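Local coordinates for protein AT-less polyketide synthase (Streptomyces platensis subsp. rosaceus, PDB 4QYR) that probably catalyses decarboxylative carbon-carbon bond formation on carrier-protein-bound acyl chains, as a ketosynthase domain with a linker domain of an AT-less polyketide synthase, at residues 530-538 with 565-574. Residues are numbered along the deposited sequence; the frame is centred on the assembly and turned at random.
Sequences SGWHTGGIR and DRVTALWCDG
His533 lies against helix 565-572, where edge strand 532-535 of the small antiparallel sheet is packed on one face by that helix. This alpha/beta layer is consistent with the linker domain following the ketosynthase. The two axes run nearly parallel, 20° apart and 7.3 Å at closest approach.

The polar contact is a His-carboxylate hydrogen bond from His533 NE2 to Asp565 OD1, although the modelled 2.4 Å between these two atoms is doubtfully short at this resolution. Ring and carboxylate planes are turned 52° apart, although the oxygen arrives at the ring edge. Asp565 reaches the imidazole because its CG stands anti to the backbone N (chi1 -162°).

Nonpolar packing fixes the same ring from another side. Ala569 CB sits over one face, 3.6 Å from the centroid, in a CH-pi contact, while Thr568 CG2 meets His533 CD2 obliquely.

Further along, the strand offers backbone to the helix end at Gly535: Gly535 CA makes a CA-H...O contact with Cys572 O at 3.2 Å, and Cys572 CB packs against Gly535 CA. Gly535 also bonds through its backbone to Arg505 of the neighbouring strand. Gly574, the C-prime residue of the Schellman motif, receives Ile537 CD1 on its CA at 3.8 Å.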
loop_
_atom_site.group_PDB
_atom_site.type_symbol
_atom_site.label_atom_id
_atom_site.label_comp_id
_atom_site.label_asym_id
_atom_site.label_seq_id
_atom_site.Cartn_x
_atom_site.Cartn_y
_atom_site.Cartn_z
ATOM N N SER A 530 25.408 -40.744 22.066
ATOM C CA SER A 530 25.600 -42.112 21.638
ATOM C C SER A 530 25.116 -42.199 20.193
ATOM O O SER A 530 23.981 -42.601 19.928
ATOM C CB SER A 530 24.849 -43.085 22.555
ATOM O OG SER A 530 23.488 -42.712 22.703
ATOM N N GLY A 531 25.973 -41.776 19.265
ATOM C CA GLY A 531 25.654 -41.819 17.849
ATOM C C GLY A 531 24.977 -40.567 17.308
ATOM O O GLY A 531 24.441 -40.567 16.188
ATOM N N TRP A 532 24.972 -39.500 18.102
ATOM C CA TRP A 532 24.561 -38.202 17.586
ATOM C C TRP A 532 25.678 -37.195 17.801
ATOM O O TRP A 532 26.574 -37.417 18.610
ATOM C CB TRP A 532 23.243 -37.730 18.223
ATOM C CG TRP A 532 23.309 -37.155 19.625
ATOM C CD1 TRP A 532 23.846 -35.950 20.003
ATOM C CD2 TRP A 532 22.757 -37.736 20.815
ATOM N NE1 TRP A 532 23.692 -35.768 21.360
ATOM C CE2 TRP A 532 23.021 -36.846 21.878
ATOM C CE3 TRP A 532 22.073 -38.927 21.086
ATOM C CZ2 TRP A 532 22.629 -37.115 23.188
ATOM C CZ3 TRP A 532 21.685 -39.189 22.383
ATOM C CH2 TRP A 532 21.965 -38.291 23.418
ATOM N N HIS A 533 25.623 -36.094 17.062
ATOM C CA HIS A 533 26.687 -35.100 17.069
ATOM C C HIS A 533 26.165 -33.738 17.542
ATOM O O HIS A 533 24.966 -33.496 17.527
ATOM C CB HIS A 533 27.306 -34.997 15.671
ATOM C CG HIS A 533 27.847 -36.298 15.160
ATOM N ND1 HIS A 533 29.027 -36.843 15.613
ATOM C CD2 HIS A 533 27.346 -37.180 14.261
ATOM C CE1 HIS A 533 29.243 -37.995 15.000
ATOM N NE2 HIS A 533 28.236 -38.223 14.176
ATOM N N THR A 534 27.070 -32.865 17.973
ATOM C CA THR A 534 26.716 -31.534 18.462
ATOM C C THR A 534 27.710 -30.508 17.925
ATOM O O THR A 534 28.906 -30.798 17.827
ATOM C CB THR A 534 26.680 -31.507 20.013
ATOM O OG1 THR A 534 25.348 -31.796 20.455
ATOM C CG2 THR A 534 27.138 -30.153 20.586
ATOM N N GLY A 535 27.227 -29.325 17.555
ATOM C CA GLY A 535 28.117 -28.312 17.017
ATOM C C GLY A 535 27.668 -26.882 17.211
ATOM O O GLY A 535 26.548 -26.627 17.651
ATOM N N GLY A 536 28.538 -25.940 16.861
ATOM C CA GLY A 536 28.221 -24.539 17.060
ATOM C C GLY A 536 28.980 -23.543 16.208
ATOM O O GLY A 536 29.950 -23.888 15.540
ATOM N N ILE A 537 28.486 -22.304 16.210
ATOM C CA ILE A 537 29.146 -21.126 15.637
ATOM C C ILE A 537 28.532 -19.919 16.352
ATOM O O ILE A 537 27.750 -20.097 17.288
ATOM C CB ILE A 537 28.916 -20.939 14.097
ATOM C CG1 ILE A 537 28.678 -22.263 13.354
ATOM C CG2 ILE A 537 30.093 -20.173 13.472
ATOM C CD1 ILE A 537 28.805 -22.155 11.859
ATOM N N ARG A 538 28.881 -18.705 15.922
ATOM C CA ARG A 538 27.976 -17.554 16.040
ATOM C C ARG A 538 28.521 -16.420 15.175
ATOM O O ARG A 538 29.702 -16.436 14.818
ATOM C CB ARG A 538 27.784 -17.094 17.492
ATOM C CG ARG A 538 26.717 -16.005 17.621
ATOM C CD ARG A 538 26.286 -15.737 19.044
ATOM N NE ARG A 538 25.800 -14.365 19.182
ATOM C CZ ARG A 538 25.895 -13.642 20.294
ATOM N NH1 ARG A 538 26.464 -14.158 21.376
ATOM N NH2 ARG A 538 25.430 -12.400 20.317
ATOM N N ASP A 565 27.227 -39.839 8.241
ATOM C CA ASP A 565 27.422 -39.394 9.611
ATOM C C ASP A 565 28.518 -38.342 9.665
ATOM O O ASP A 565 28.409 -37.340 10.375
ATOM C CB ASP A 565 27.751 -40.594 10.506
ATOM C CG ASP A 565 27.551 -40.301 11.983
ATOM O OD1 ASP A 565 28.560 -40.143 12.715
ATOM O OD2 ASP A 565 26.373 -40.204 12.404
ATOM N N ARG A 566 29.564 -38.564 8.883
ATOM C CA ARG A 566 30.674 -37.633 8.831
ATOM C C ARG A 566 30.201 -36.295 8.254
ATOM O O ARG A 566 30.549 -35.234 8.767
ATOM C CB ARG A 566 31.825 -38.229 8.013
ATOM C CG ARG A 566 33.125 -37.443 8.068
ATOM C CD ARG A 566 33.478 -37.000 9.475
ATOM N NE ARG A 566 34.679 -36.169 9.460
ATOM C CZ ARG A 566 35.066 -35.378 10.459
ATOM N NH1 ARG A 566 36.176 -34.658 10.345
ATOM N NH2 ARG A 566 34.345 -35.308 11.570
ATOM N N VAL A 567 29.396 -36.347 7.199
ATOM C CA VAL A 567 28.796 -35.132 6.656
ATOM C C VAL A 567 28.077 -34.397 7.767
ATOM O O VAL A 567 28.376 -33.236 8.047
ATOM C CB VAL A 567 27.795 -35.422 5.528
ATOM C CG1 VAL A 567 27.052 -34.151 5.149
ATOM C CG2 VAL A 567 28.507 -36.041 4.326
ATOM N N THR A 568 27.141 -35.104 8.399
ATOM C CA THR A 568 26.388 -34.608 9.556
ATOM C C THR A 568 27.269 -33.921 10.611
ATOM O O THR A 568 26.974 -32.799 11.032
ATOM C CB THR A 568 25.583 -35.771 10.216
ATOM O OG1 THR A 568 24.250 -35.806 9.683
ATOM C CG2 THR A 568 25.520 -35.630 11.726
ATOM N N ALA A 569 28.360 -34.574 11.007
ATOM C CA ALA A 569 29.244 -34.025 12.030
ATOM C C ALA A 569 30.060 -32.842 11.495
ATOM O O ALA A 569 30.389 -31.928 12.247
ATOM C CB ALA A 569 30.164 -35.108 12.572
ATOM N N LEU A 570 30.388 -32.856 10.204
ATOM C CA LEU A 570 31.046 -31.708 9.581
ATOM C C LEU A 570 30.101 -30.514 9.544
ATOM O O LEU A 570 30.488 -29.382 9.856
ATOM C CB LEU A 570 31.513 -32.037 8.165
ATOM C CG LEU A 570 32.767 -32.901 8.033
ATOM C CD1 LEU A 570 33.011 -33.256 6.572
ATOM C CD2 LEU A 570 33.980 -32.206 8.635
ATOM N N TRP A 571 28.854 -30.778 9.166
ATOM C CA TRP A 571 27.847 -29.741 9.078
ATOM C C TRP A 571 27.653 -29.057 10.423
ATOM O O TRP A 571 27.259 -27.894 10.481
ATOM C CB TRP A 571 26.520 -30.323 8.575
ATOM C CG TRP A 571 25.386 -29.340 8.578
ATOM C CD1 TRP A 571 25.118 -28.405 7.631
ATOM C CD2 TRP A 571 24.377 -29.194 9.581
ATOM N NE1 TRP A 571 24.005 -27.681 7.976
ATOM C CE2 TRP A 571 23.532 -28.147 9.174
ATOM C CE3 TRP A 571 24.107 -29.845 10.788
ATOM C CZ2 TRP A 571 22.432 -27.740 9.929
ATOM C CZ3 TRP A 571 23.010 -29.435 11.543
ATOM C CH2 TRP A 571 22.196 -28.391 11.114
ATOM N N CYS A 572 27.939 -29.772 11.508
ATOM C CA CYS A 572 27.749 -29.220 12.855
ATOM C C CYS A 572 28.799 -28.182 13.260
ATOM O O CYS A 572 28.497 -27.240 13.998
ATOM C CB CYS A 572 27.721 -30.350 13.887
ATOM S SG CYS A 572 26.230 -31.360 13.799
ATOM N N ASP A 573 30.026 -28.354 12.783
ATOM C CA ASP A 573 31.064 -27.370 13.058
ATOM C C ASP A 573 31.208 -26.380 11.906
ATOM O O ASP A 573 32.200 -25.650 11.819
ATOM C CB ASP A 573 32.390 -28.061 13.359
ATOM C CG ASP A 573 32.350 -28.835 14.664
ATOM O OD1 ASP A 573 32.013 -28.214 15.697
ATOM O OD2 ASP A 573 32.658 -30.050 14.661
ATOM N N GLY A 574 30.206 -26.360 11.029
ATOM C CA GLY A 574 30.056 -25.285 10.064
ATOM C C GLY A 574 30.361 -25.592 8.610
ATOM O O GLY A 574 30.514 -24.668 7.809
#